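Local coordinates for protein ornithine carbamoyltransferase, anabolic (Campylobacter jejuni subsp. jejuni, PDB 3TPF) that probably catalyses transfer of the carbamoyl group from carbamoyl phosphate to L-ornithine, giving L-citrulline and phosphate in arginine biosynthesis, at residues B[134-139]-B[257-262]; B[150-155]-B[242-247]; B[174-179]-B[209-214]; B[222-227]-B[234-239]. All blocks are in the same frame, centred on the assembly; numbering follows the deposited sequence.

Contact 1 (B[134-139]-B[257-262]); sequences FTIKEW and ILLHCL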
loop_
_atom_site.group_PDB
_atom_site.type_symbol
_atom_site.label_atom_id
_atom_site.label_comp_id
_atom_site.label_asym_id
_atom_site.label_seq_id
_atom_site.Cartn_x
_atom_site.Cartn_y
_atom_site.Cartn_z
ATOM N N PHE B 134 -20.680 -18.948 8.363
ATOM C CA PHE B 134 -21.329 -17.803 9.053
ATOM C C PHE B 134 -22.617 -17.502 8.345
ATOM O O PHE B 134 -23.659 -17.170 8.970
ATOM C CB PHE B 134 -20.418 -16.575 8.952
ATOM C CG PHE B 134 -20.980 -15.334 9.566
ATOM C CD1 PHE B 134 -20.738 -15.046 10.882
ATOM C CD2 PHE B 134 -21.702 -14.444 8.833
ATOM C CE1 PHE B 134 -21.280 -13.913 11.484
ATOM C CE2 PHE B 134 -22.275 -13.312 9.434
ATOM C CZ PHE B 134 -22.047 -13.036 10.754
ATOM N N THR B 135 -22.514 -17.588 7.021
ATOM C CA THR B 135 -23.607 -17.146 6.147
ATOM C C THR B 135 -24.775 -18.111 6.172
ATOM O O THR B 135 -25.920 -17.723 6.234
ATOM C CB THR B 135 -23.139 -16.931 4.714
ATOM O OG1 THR B 135 -22.145 -15.893 4.709
ATOM C CG2 THR B 135 -24.315 -16.489 3.918
ATOM N N ILE B 136 -24.418 -19.379 6.181
ATOM C CA ILE B 136 -25.382 -20.450 6.326
ATOM C C ILE B 136 -26.183 -20.307 7.632
ATOM O O ILE B 136 -27.391 -20.462 7.659
ATOM C CB ILE B 136 -24.694 -21.820 6.316
ATOM C CG1 ILE B 136 -24.120 -22.106 4.920
ATOM C CG2 ILE B 136 -25.693 -22.880 6.719
ATOM C CD1 ILE B 136 -23.177 -23.266 4.912
ATOM N N LYS B 137 -25.495 -19.925 8.681
ATOM C CA LYS B 137 -26.137 -19.732 9.962
ATOM C C LYS B 137 -27.061 -18.518 9.921
ATOM O O LYS B 137 -28.155 -18.526 10.457
ATOM C CB LYS B 137 -25.068 -19.617 11.042
ATOM C CG LYS B 137 -25.546 -19.474 12.464
ATOM C CD LYS B 137 -24.456 -19.909 13.477
ATOM C CE LYS B 137 -24.984 -19.911 14.950
ATOM N NZ LYS B 137 -24.906 -18.628 15.747
ATOM N N GLU B 138 -26.617 -17.469 9.250
ATOM C CA GLU B 138 -27.429 -16.244 9.119
ATOM C C GLU B 138 -28.682 -16.442 8.306
ATOM O O GLU B 138 -29.686 -15.782 8.517
ATOM C CB GLU B 138 -26.635 -15.119 8.458
ATOM C CG GLU B 138 -26.304 -13.914 9.350
ATOM C CD GLU B 138 -25.828 -12.703 8.535
ATOM O OE1 GLU B 138 -25.963 -11.611 9.140
ATOM O OE2 GLU B 138 -25.340 -12.821 7.326
ATOM N N TRP B 139 -28.626 -17.369 7.378
ATOM C CA TRP B 139 -29.768 -17.599 6.514
ATOM C C TRP B 139 -30.619 -18.749 7.027
ATOM O O TRP B 139 -31.383 -19.371 6.285
ATOM C CB TRP B 139 -29.322 -17.783 5.084
ATOM C CG TRP B 139 -28.951 -16.438 4.521
ATOM C CD1 TRP B 139 -27.871 -15.610 4.904
ATOM C CD2 TRP B 139 -29.630 -15.720 3.502
ATOM N NE1 TRP B 139 -27.846 -14.448 4.157
ATOM C CE2 TRP B 139 -28.901 -14.485 3.294
ATOM C CE3 TRP B 139 -30.745 -15.995 2.734
ATOM C CZ2 TRP B 139 -29.293 -13.554 2.403
ATOM C CZ3 TRP B 139 -31.136 -15.079 1.835
ATOM C CH2 TRP B 139 -30.420 -13.847 1.660
ATOM N N ILE B 257 -30.188 -21.879 -0.671
ATOM C CA ILE B 257 -29.302 -20.761 -1.015
ATOM C C ILE B 257 -28.127 -21.221 -1.844
ATOM O O ILE B 257 -27.684 -22.381 -1.726
ATOM C CB ILE B 257 -28.752 -20.002 0.197
ATOM C CG1 ILE B 257 -27.965 -20.918 1.119
ATOM C CG2 ILE B 257 -29.859 -19.380 0.988
ATOM C CD1 ILE B 257 -27.229 -20.135 2.203
ATOM N N LEU B 258 -27.665 -20.343 -2.731
ATOM C CA LEU B 258 -26.521 -20.619 -3.604
ATOM C C LEU B 258 -25.321 -19.788 -3.105
ATOM O O LEU B 258 -25.404 -18.582 -2.998
ATOM C CB LEU B 258 -26.831 -20.261 -5.056
ATOM C CG LEU B 258 -25.628 -20.297 -6.032
ATOM C CD1 LEU B 258 -25.101 -21.713 -6.120
ATOM C CD2 LEU B 258 -26.020 -19.708 -7.365
ATOM N N LEU B 259 -24.229 -20.439 -2.803
ATOM C CA LEU B 259 -23.021 -19.768 -2.365
ATOM C C LEU B 259 -21.919 -19.903 -3.419
ATOM O O LEU B 259 -21.834 -20.922 -4.089
ATOM C CB LEU B 259 -22.486 -20.349 -1.066
ATOM C CG LEU B 259 -23.284 -20.134 0.204
ATOM C CD1 LEU B 259 -22.542 -20.744 1.357
ATOM C CD2 LEU B 259 -23.515 -18.592 0.396
ATOM N N HIS B 260 -21.167 -18.825 -3.612
ATOM C CA HIS B 260 -20.051 -18.733 -4.529
ATOM C C HIS B 260 -19.027 -17.796 -3.921
ATOM O O HIS B 260 -19.369 -16.715 -3.499
ATOM C CB HIS B 260 -20.501 -18.148 -5.854
ATOM C CG HIS B 260 -19.516 -18.334 -6.972
ATOM N ND1 HIS B 260 -18.188 -17.980 -6.871
ATOM C CD2 HIS B 260 -19.685 -18.803 -8.239
ATOM C CE1 HIS B 260 -17.583 -18.252 -8.018
ATOM N NE2 HIS B 260 -18.470 -18.742 -8.868
ATOM N N CYS B 261 -17.765 -18.196 -3.880
ATOM C CA CYS B 261 -16.715 -17.388 -3.180
ATOM C C CYS B 261 -16.294 -16.208 -4.001
ATOM O O CYS B 261 -15.821 -15.226 -3.462
ATOM C CB CYS B 261 -15.463 -18.166 -2.792
ATOM S SG CYS B 261 -14.679 -19.000 -4.202
ATOM N N LEU B 262 -16.494 -16.295 -5.285
ATOM C CA LEU B 262 -16.252 -15.148 -6.202
ATOM C C LEU B 262 -14.790 -15.090 -6.556
ATOM O O LEU B 262 -13.971 -15.647 -5.857
ATOM C CB LEU B 262 -16.638 -13.768 -5.599
ATOM C CG LEU B 262 -18.091 -13.439 -5.277
ATOM C CD1 LEU B 262 -18.249 -11.958 -4.862
ATOM C CD2 LEU B 262 -18.963 -13.717 -6.522
#
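With chi1 at -69°, L259 holds CG opposite its own carbonyl carbon and presents both methyls to helix 126-138, while T135 (chi1 -62°) keeps OG1 beside its backbone N and turns the methyl CG2 to the strand. The leucine fork therefore meets two successive helix residues: L259 CD2 lies 4.2 Å from T135 CG2, and L259 CD1 lies 4.1 Å from I136 CG1. T135 and L259 pass each other in opposite directions, whereas I136 lies across the leucine at about a right angle. One helical turn beyond T135, I257 CG2 comes obliquely to the six-membered part of the W139 indole, 3.9 Å from CE3. Backbones stay well apart, with CA atoms of T135 and L259 separated by 8.9 Å, as expected of a helix packed on a sheet through side chains. That sheet is the five-stranded parallel sheet of the Rossmann-like ornithine domain, with 257-260 as an outermost strand. Helix 126-138 belongs by sequence family to the carbamoyl phosphate-binding half, consistent with packing between the two halves of the subunit. T135 OG1 is held by G131 O and by N288 ND2 of helix 279-302. Past the strand, H260 ND1 accepts a hydrogen bond from L262 N (2.9 Å, 144° at the hydrogen), the donor lying near the imidazole plane; this bond closes across C261, which like L262 is predicted to bind carbamoyl phosphate.

Contact 2 (B[150-155]-B[242-247]); sequences AFIGDS and FMIDEK
I152 ends strand 148-152 in an extended conformation (phi -120°, psi 121°), and facing it is the run F242 to I244 that leads into helix 246-251. The isoleucine side chain carries most of the strand side of the contact. Its branch methyl CG2, set opposite the backbone N by a chi1 of -71°, reaches the edge of the F242 ring close to the ring plane, 3.9 Å from CD1. The same methyl lies 3.7 Å from F242 O, so the phenylalanine is touched at both its ring and its backbone. I244 adds a second, lighter contact, its CD1 standing 4.3 Å from I152 CB; this side chain also packs on V218 and T220 of the neighbouring strand 217-220. Together F242 and I244 cover the end of a central strand of the Rossmann-like sheet, where I152 O accepts a hydrogen bond from the hydroxyl of T220. Beyond I152 the chain passes through G153, in backbone angles suited to glycine, to D154, whose OD2 makes a weak hydrogen bond to S225 OG, a predicted ornithine-binding residue. On the other side, D245 is the N-cap of helix 246-251, its OD2 accepting a bond from A248 N, and M243 O takes a hydrogen bond from K208 NZ; these bonds are consistent with a well-defined course for the run. Between the segments themselves the contact is buried and apolar, with 138 Å² covered in all, which suggests that shape and burial, more than directional bonds from one segment to the other, govern their fit.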
loop_
_atom_site.group_PDB
_atom_site.type_symbol
_atom_site.label_atom_id
_atom_site.label_comp_id
_atom_site.label_asym_id
_atom_site.label_seq_id
_atom_site.Cartn_x
_atom_site.Cartn_y
_atom_site.Cartn_z
ATOM N N ALA B 150 -24.385 -29.259 -0.578
ATOM C CA ALA B 150 -23.864 -29.808 -1.820
ATOM C C ALA B 150 -22.728 -28.958 -2.296
ATOM O O ALA B 150 -22.872 -27.748 -2.443
ATOM C CB ALA B 150 -24.938 -29.808 -2.891
ATOM N N PHE B 151 -21.615 -29.573 -2.623
ATOM C CA PHE B 151 -20.533 -28.819 -3.258
ATOM C C PHE B 151 -20.342 -29.285 -4.671
ATOM O O PHE B 151 -20.104 -30.459 -4.903
ATOM C CB PHE B 151 -19.218 -28.982 -2.528
ATOM C CG PHE B 151 -18.094 -28.260 -3.199
ATOM C CD1 PHE B 151 -17.726 -26.990 -2.789
ATOM C CD2 PHE B 151 -17.433 -28.823 -4.275
ATOM C CE1 PHE B 151 -16.710 -26.316 -3.400
ATOM C CE2 PHE B 151 -16.407 -28.157 -4.899
ATOM C CZ PHE B 151 -16.047 -26.909 -4.463
ATOM N N ILE B 152 -20.451 -28.368 -5.620
ATOM C CA ILE B 152 -20.290 -28.738 -7.039
ATOM C C ILE B 152 -19.147 -27.999 -7.705
ATOM O O ILE B 152 -19.143 -26.773 -7.746
ATOM C CB ILE B 152 -21.520 -28.448 -7.888
ATOM C CG1 ILE B 152 -22.667 -29.403 -7.571
ATOM C CG2 ILE B 152 -21.106 -28.644 -9.329
ATOM C CD1 ILE B 152 -23.340 -29.100 -6.243
ATOM N N GLY B 153 -18.180 -28.758 -8.216
ATOM C CA GLY B 153 -17.003 -28.136 -8.812
ATOM C C GLY B 153 -15.748 -28.949 -8.968
ATOM O O GLY B 153 -15.801 -30.135 -9.080
ATOM N N ASP B 154 -14.621 -28.252 -8.977
ATOM C CA ASP B 154 -13.302 -28.866 -9.096
ATOM C C ASP B 154 -12.908 -29.555 -7.770
ATOM O O ASP B 154 -13.507 -29.307 -6.724
ATOM C CB ASP B 154 -12.247 -27.791 -9.444
ATOM C CG ASP B 154 -10.934 -28.367 -9.994
ATOM O OD1 ASP B 154 -10.826 -29.583 -10.273
ATOM O OD2 ASP B 154 -9.969 -27.578 -10.099
ATOM N N SER B 155 -11.909 -30.428 -7.843
ATOM C CA SER B 155 -11.217 -30.928 -6.630
ATOM C C SER B 155 -10.149 -29.920 -6.153
ATOM O O SER B 155 -8.986 -30.269 -5.882
ATOM C CB SER B 155 -10.614 -32.314 -6.844
ATOM O OG SER B 155 -9.276 -32.192 -7.352
ATOM N N PHE B 242 -22.048 -29.394 -15.539
ATOM C CA PHE B 242 -21.856 -28.981 -14.139
ATOM C C PHE B 242 -22.303 -27.579 -13.746
ATOM O O PHE B 242 -22.242 -27.201 -12.588
ATOM C CB PHE B 242 -20.420 -29.240 -13.712
ATOM C CG PHE B 242 -20.157 -30.684 -13.433
ATOM C CD1 PHE B 242 -20.139 -31.153 -12.142
ATOM C CD2 PHE B 242 -19.998 -31.588 -14.468
ATOM C CE1 PHE B 242 -19.909 -32.489 -11.884
ATOM C CE2 PHE B 242 -19.766 -32.922 -14.216
ATOM C CZ PHE B 242 -19.722 -33.379 -12.919
HETATM N N MSE B 243 -22.771 -26.808 -14.685
HETATM C CA MSE B 243 -23.183 -25.457 -14.323
HETATM C C MSE B 243 -24.322 -25.517 -13.359
HETATM O O MSE B 243 -25.152 -26.395 -13.471
HETATM C CB MSE B 243 -23.644 -24.730 -15.578
HETATM C CG MSE B 243 -24.450 -23.491 -15.246
HETATM SE SE MSE B 243 -24.646 -22.429 -16.893
HETATM C CE MSE B 243 -25.225 -23.754 -18.270
ATOM N N ILE B 244 -24.375 -24.564 -12.434
ATOM C CA ILE B 244 -25.580 -24.329 -11.626
ATOM C C ILE B 244 -26.526 -23.357 -12.311
ATOM O O ILE B 244 -26.196 -22.195 -12.565
ATOM C CB ILE B 244 -25.300 -23.755 -10.256
ATOM C CG1 ILE B 244 -24.370 -24.685 -9.489
ATOM C CG2 ILE B 244 -26.586 -23.537 -9.510
ATOM C CD1 ILE B 244 -24.828 -26.139 -9.424
ATOM N N ASP B 245 -27.681 -23.877 -12.678
ATOM C CA ASP B 245 -28.691 -23.113 -13.370
ATOM C C ASP B 245 -30.039 -23.369 -12.710
ATOM O O ASP B 245 -30.109 -24.081 -11.715
ATOM C CB ASP B 245 -28.699 -23.392 -14.898
ATOM C CG ASP B 245 -28.871 -24.881 -15.278
ATOM O OD1 ASP B 245 -28.876 -25.132 -16.516
ATOM O OD2 ASP B 245 -29.029 -25.766 -14.407
ATOM N N GLU B 246 -31.099 -22.764 -13.246
ATOM C CA GLU B 246 -32.451 -22.839 -12.647
ATOM C C GLU B 246 -32.867 -24.286 -12.422
ATOM O O GLU B 246 -33.369 -24.649 -11.352
ATOM C CB GLU B 246 -33.487 -22.097 -13.508
ATOM C CG GLU B 246 -34.602 -21.401 -12.717
ATOM C CD GLU B 246 -35.884 -21.173 -13.540
ATOM O OE1 GLU B 246 -36.355 -19.996 -13.632
ATOM O OE2 GLU B 246 -36.430 -22.173 -14.105
ATOM N N LYS B 247 -32.667 -25.113 -13.436
ATOM C CA LYS B 247 -33.089 -26.534 -13.324
ATOM C C LYS B 247 -32.347 -27.233 -12.202
ATOM O O LYS B 247 -32.921 -28.090 -11.524
ATOM C CB LYS B 247 -32.938 -27.374 -14.620
ATOM C CG LYS B 247 -33.681 -28.728 -14.531
ATOM C CD LYS B 247 -33.604 -29.531 -15.816
#

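Contact 3 (B[174-179]-B[209-214]); sequences SIAMPK and FEALKD
A211 sets its methyl against strand 172-176 of the parallel, Rossmann-like sheet, bringing helix 208-212 down on one sheet face. A211 CB is 3.6 Å from A176 CB and 3.9 Å from S174 CB, so it bears on two residues that alternate onto the same face of the strand, while I175 between them directs its side chain away. The small size of all three side chains explains the intimacy: CA of S174 and CA of A211 are 4.9 Å apart, very near for a helix lying over a sheet. S174 CB also approaches the helix backbone, 3.4 Å from A211 O. Farther out, I175 packs on C159 and L163 of helix 157-169, across the strand from A211, and L212 turns to A248 and V251 of helix 246-251; the strand thus lies between helical layers, as in three-layer alpha/beta folds. Helix 208-212 itself belongs to the connection from outermost strand 201-205 to strand 217-220, which passes over the strands lying between them. It finishes here, with K213 the first residue to leave helical angles although K213 N still reaches E210 O at 3.3 Å. K215 NZ gathers the carbonyl oxygens of A211 and K213, tying down this end. S174 OG, beside its own backbone N (chi1 -76°), is hydrogen-bonded with S203 OG of the neighbouring strand, and weakly with K215 NZ.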
loop_
_atom_site.group_PDB
_atom_site.type_symbol
_atom_site.label_atom_id
_atom_site.label_comp_id
_atom_site.label_asym_id
_atom_site.label_seq_id
_atom_site.Cartn_x
_atom_site.Cartn_y
_atom_site.Cartn_z
ATOM N N SER B 174 -22.739 -33.668 0.019
ATOM C CA SER B 174 -22.550 -34.352 -1.287
ATOM C C SER B 174 -21.675 -33.542 -2.229
ATOM O O SER B 174 -21.947 -32.382 -2.484
ATOM C CB SER B 174 -23.861 -34.596 -1.979
ATOM O OG SER B 174 -24.504 -35.677 -1.348
ATOM N N ILE B 175 -20.609 -34.169 -2.705
ATOM C CA ILE B 175 -19.686 -33.531 -3.619
ATOM C C ILE B 175 -19.850 -34.103 -4.989
ATOM O O ILE B 175 -19.899 -35.325 -5.160
ATOM C CB ILE B 175 -18.220 -33.709 -3.203
ATOM C CG1 ILE B 175 -17.983 -33.021 -1.863
ATOM C CG2 ILE B 175 -17.283 -33.153 -4.273
ATOM C CD1 ILE B 175 -16.577 -33.191 -1.358
ATOM N N ALA B 176 -19.890 -33.206 -5.965
ATOM C CA ALA B 176 -19.996 -33.605 -7.374
ATOM C C ALA B 176 -18.936 -32.922 -8.235
ATOM O O ALA B 176 -18.769 -31.725 -8.186
ATOM C CB ALA B 176 -21.402 -33.372 -7.924
HETATM N N MSE B 177 -18.165 -33.736 -8.935
HETATM C CA MSE B 177 -17.116 -33.296 -9.849
HETATM C C MSE B 177 -17.039 -34.286 -10.993
HETATM O O MSE B 177 -17.566 -35.369 -10.880
HETATM C CB MSE B 177 -15.800 -33.278 -9.107
HETATM C CG MSE B 177 -15.451 -34.624 -8.453
HETATM SE SE MSE B 177 -13.768 -34.539 -7.377
HETATM C CE MSE B 177 -13.823 -32.835 -6.327
ATOM N N PRO B 178 -16.359 -33.949 -12.084
ATOM C CA PRO B 178 -16.350 -34.843 -13.208
ATOM C C PRO B 178 -15.703 -36.216 -12.945
ATOM O O PRO B 178 -15.053 -36.408 -11.914
ATOM C CB PRO B 178 -15.573 -34.061 -14.270
ATOM C CG PRO B 178 -15.580 -32.646 -13.808
ATOM C CD PRO B 178 -15.585 -32.726 -12.339
ATOM N N LYS B 179 -15.907 -37.149 -13.875
ATOM C CA LYS B 179 -15.530 -38.553 -13.639
ATOM C C LYS B 179 -14.017 -38.668 -13.444
ATOM O O LYS B 179 -13.564 -39.302 -12.495
ATOM C CB LYS B 179 -16.073 -39.564 -14.681
ATOM C CG LYS B 179 -15.462 -39.558 -16.086
ATOM C CD LYS B 179 -15.753 -40.857 -16.870
ATOM N N PHE B 209 -26.931 -33.806 -10.247
ATOM C CA PHE B 209 -28.323 -33.871 -9.794
ATOM C C PHE B 209 -28.504 -34.732 -8.556
ATOM O O PHE B 209 -29.306 -34.411 -7.679
ATOM C CB PHE B 209 -29.212 -34.373 -10.906
ATOM C CG PHE B 209 -29.192 -33.507 -12.129
ATOM C CD1 PHE B 209 -28.419 -33.860 -13.240
ATOM C CD2 PHE B 209 -29.938 -32.338 -12.180
ATOM C CE1 PHE B 209 -28.413 -33.068 -14.389
ATOM C CE2 PHE B 209 -29.922 -31.543 -13.313
ATOM C CZ PHE B 209 -29.167 -31.911 -14.427
ATOM N N GLU B 210 -27.737 -35.805 -8.486
ATOM C CA GLU B 210 -27.695 -36.654 -7.291
ATOM C C GLU B 210 -27.186 -35.873 -6.086
ATOM O O GLU B 210 -27.712 -35.965 -4.979
ATOM C CB GLU B 210 -26.792 -37.873 -7.516
ATOM C CG GLU B 210 -26.562 -38.773 -6.286
ATOM C CD GLU B 210 -27.741 -39.666 -5.946
ATOM O OE1 GLU B 210 -28.876 -39.423 -6.418
ATOM O OE2 GLU B 210 -27.519 -40.667 -5.222
ATOM N N ALA B 211 -26.126 -35.118 -6.307
ATOM C CA ALA B 211 -25.498 -34.319 -5.227
ATOM C C ALA B 211 -26.479 -33.317 -4.687
ATOM O O ALA B 211 -26.482 -33.007 -3.501
ATOM C CB ALA B 211 -24.253 -33.608 -5.726
ATOM N N LEU B 212 -27.300 -32.820 -5.593
ATOM C CA LEU B 212 -28.219 -31.768 -5.278
ATOM C C LEU B 212 -29.433 -32.211 -4.462
ATOM O O LEU B 212 -30.008 -31.401 -3.730
ATOM C CB LEU B 212 -28.642 -31.067 -6.567
ATOM C CG LEU B 212 -27.515 -30.152 -7.072
ATOM C CD1 LEU B 212 -27.644 -29.762 -8.517
ATOM C CD2 LEU B 212 -27.492 -28.935 -6.223
ATOM N N LYS B 213 -29.807 -33.472 -4.585
ATOM C CA LYS B 213 -31.038 -34.023 -3.920
ATOM C C LYS B 213 -31.012 -33.691 -2.429
ATOM O O LYS B 213 -30.005 -33.886 -1.772
ATOM C CB LYS B 213 -31.206 -35.591 -4.054
ATOM C CG LYS B 213 -31.889 -36.175 -5.296
ATOM N N ASP B 214 -32.135 -33.195 -1.936
ATOM C CA ASP B 214 -32.349 -32.873 -0.514
ATOM C C ASP B 214 -31.267 -32.008 0.108
ATOM O O ASP B 214 -30.805 -32.287 1.196
ATOM C CB ASP B 214 -32.490 -34.097 0.345
ATOM C CG ASP B 214 -32.768 -33.750 1.828
ATOM O OD1 ASP B 214 -33.425 -32.719 2.176
ATOM O OD2 ASP B 214 -32.342 -34.567 2.681
#

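Contact 4 (B[222-227]-B[234-239]); sequences TWVSMG and RKIKEF
W223 and F239 form the dense part of this contact, a face-to-face stack in which the phenyl ring lies over the five-membered ring of the indole, centroids 4.1 Å apart and planes inclined by only 12°. The overlap continues past the rings: F239 CB sits over the six-membered ring, 3.5 Å from its centroid, and W223 CB lies over the F239 face, 4.2 Å from that centroid. The two side chains run in opposite directions, which places each CB over the partner's ring system in a CH-pi contact. F239 O is close as well, 3.5 Å from W223 CH2. I236 closes the indole margin, its CG1 near the ring plane and 4.3 Å from W223 CE3, and its CD1 touches V224 CG2. Y181 meets F239 edge-to-face, and its OH hydrogen-bonds E238 OE1.

The solvent side is much looser. M226, G227 and R234 are exposed, and the modelled part of the M226 side chain stays 12.5 Å from 234-239. Within the loop, T222 OG1 makes a weak bond to V224 O (3.2 Å). A well-packed aromatic base thus carries a tip with more solvent exposure at M226 and G227, which may be more mobile. The sequence S225-M226-G227 matches the SMG loop of ornithine carbamoyltransferases, where S225 and M226 are predicted to bind L-ornithine.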
loop_
_atom_site.group_PDB
_atom_site.type_symbol
_atom_site.label_atom_id
_atom_site.label_comp_id
_atom_site.label_asym_id
_atom_site.label_seq_id
_atom_site.Cartn_x
_atom_site.Cartn_y
_atom_site.Cartn_z
ATOM N N THR B 222 -15.379 -21.365 -9.335
ATOM C CA THR B 222 -14.764 -21.331 -10.674
ATOM C C THR B 222 -14.122 -22.660 -10.972
ATOM O O THR B 222 -13.655 -23.352 -10.091
ATOM C CB THR B 222 -13.635 -20.293 -10.779
ATOM O OG1 THR B 222 -12.452 -20.880 -10.288
ATOM C CG2 THR B 222 -13.892 -19.045 -9.885
ATOM N N TRP B 223 -14.066 -22.990 -12.232
ATOM C CA TRP B 223 -13.513 -24.291 -12.654
ATOM C C TRP B 223 -12.055 -24.198 -13.002
ATOM O O TRP B 223 -11.256 -25.092 -12.759
ATOM C CB TRP B 223 -14.231 -24.764 -13.886
ATOM C CG TRP B 223 -15.672 -25.044 -13.706
ATOM C CD1 TRP B 223 -16.304 -25.483 -12.594
ATOM C CD2 TRP B 223 -16.651 -24.962 -14.709
ATOM N NE1 TRP B 223 -17.631 -25.645 -12.824
ATOM C CE2 TRP B 223 -17.870 -25.350 -14.135
ATOM C CE3 TRP B 223 -16.621 -24.608 -16.063
ATOM C CZ2 TRP B 223 -19.061 -25.406 -14.872
ATOM C CZ3 TRP B 223 -17.805 -24.639 -16.792
ATOM C CH2 TRP B 223 -19.006 -25.041 -16.198
ATOM N N VAL B 224 -11.741 -23.101 -13.655
ATOM C CA VAL B 224 -10.378 -22.756 -13.941
ATOM C C VAL B 224 -9.832 -22.117 -12.668
ATOM O O VAL B 224 -10.004 -20.921 -12.406
ATOM C CB VAL B 224 -10.330 -21.876 -15.182
ATOM C CG1 VAL B 224 -8.915 -21.359 -15.388
ATOM C CG2 VAL B 224 -10.856 -22.715 -16.323
ATOM N N SER B 225 -9.166 -22.966 -11.894
ATOM C CA SER B 225 -8.659 -22.604 -10.565
ATOM C C SER B 225 -7.304 -21.883 -10.674
ATOM O O SER B 225 -6.419 -22.300 -11.426
ATOM C CB SER B 225 -8.635 -23.829 -9.621
ATOM O OG SER B 225 -9.969 -24.264 -9.280
HETATM N N MSE B 226 -7.182 -20.794 -9.915
HETATM C CA MSE B 226 -6.121 -19.782 -10.082
HETATM C C MSE B 226 -4.721 -20.332 -10.090
HETATM O O MSE B 226 -4.346 -21.128 -9.227
HETATM C CB MSE B 226 -6.214 -18.742 -8.954
ATOM N N GLY B 227 -3.929 -19.871 -11.062
ATOM C CA GLY B 227 -2.607 -20.447 -11.366
ATOM C C GLY B 227 -2.684 -21.477 -12.485
ATOM O O GLY B 227 -1.930 -21.412 -13.447
ATOM N N ARG B 234 -9.433 -26.894 -21.785
ATOM C CA ARG B 234 -9.679 -28.342 -21.629
ATOM C C ARG B 234 -10.648 -28.595 -20.487
ATOM O O ARG B 234 -11.565 -29.392 -20.611
ATOM C CB ARG B 234 -8.351 -29.081 -21.335
ATOM C CG ARG B 234 -8.080 -30.268 -22.237
ATOM C CD ARG B 234 -7.918 -29.751 -23.652
ATOM N N LYS B 235 -10.384 -27.903 -19.370
ATOM C CA LYS B 235 -11.140 -28.069 -18.106
ATOM C C LYS B 235 -12.619 -27.746 -18.337
ATOM O O LYS B 235 -13.489 -28.566 -18.076
ATOM C CB LYS B 235 -10.551 -27.221 -16.984
ATOM N N ILE B 236 -12.877 -26.600 -18.939
ATOM C CA ILE B 236 -14.212 -26.249 -19.388
ATOM C C ILE B 236 -15.008 -27.390 -20.043
ATOM O O ILE B 236 -16.142 -27.659 -19.647
ATOM C CB ILE B 236 -14.163 -25.031 -20.335
ATOM C CG1 ILE B 236 -14.158 -23.711 -19.525
ATOM C CG2 ILE B 236 -15.343 -25.064 -21.319
ATOM C CD1 ILE B 236 -12.875 -23.447 -18.796
ATOM N N LYS B 237 -14.452 -28.008 -21.076
ATOM C CA LYS B 237 -15.173 -29.097 -21.775
ATOM C C LYS B 237 -15.527 -30.231 -20.795
ATOM O O LYS B 237 -16.537 -30.929 -20.979
ATOM C CB LYS B 237 -14.423 -29.661 -23.040
ATOM N N GLU B 238 -14.655 -30.434 -19.809
ATOM C CA GLU B 238 -14.785 -31.556 -18.855
ATOM C C GLU B 238 -15.942 -31.309 -17.897
ATOM O O GLU B 238 -16.618 -32.255 -17.472
ATOM C CB GLU B 238 -13.487 -31.789 -18.047
ATOM C CG GLU B 238 -12.299 -32.346 -18.848
ATOM C CD GLU B 238 -11.184 -32.962 -17.988
ATOM O OE1 GLU B 238 -10.309 -32.212 -17.490
ATOM O OE2 GLU B 238 -11.159 -34.212 -17.854
ATOM N N PHE B 239 -16.191 -30.031 -17.630
ATOM C CA PHE B 239 -17.279 -29.576 -16.754
ATOM C C PHE B 239 -18.620 -29.304 -17.468
ATOM O O PHE B 239 -19.378 -28.417 -17.050
ATOM C CB PHE B 239 -16.837 -28.307 -16.000
ATOM C CG PHE B 239 -15.831 -28.569 -14.909
ATOM C CD1 PHE B 239 -16.247 -28.900 -13.636
ATOM C CD2 PHE B 239 -14.480 -28.525 -15.161
ATOM C CE1 PHE B 239 -15.332 -29.168 -12.646
ATOM C CE2 PHE B 239 -13.554 -28.822 -14.175
ATOM C CZ PHE B 239 -13.982 -29.150 -12.924
#

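In the fold
Contacts 2, 3 and 4 are all nested along the chain inside the loop closed by contact 1, and contact 3 closes before contact 4 opens. Contacts 1, 2 and 3 reach the same five-stranded parallel sheet: strands 148-152 and 172-176 are neighbours in it, putting the centres of contacts 2 and 3 about 8 Å apart, whereas strand 257-260 of contact 1 is an outermost strand. L258 and I244 link contacts 1 and 2 by packing. Contact 4 lies in the excursion after strand 217-220, its centre about 13 Å from that of contact 2, and F239 touches G153 and P178. H260 also packs on T222, so the strand meeting helix 126-138 adjoins the base of the predicted ornithine-binding loop.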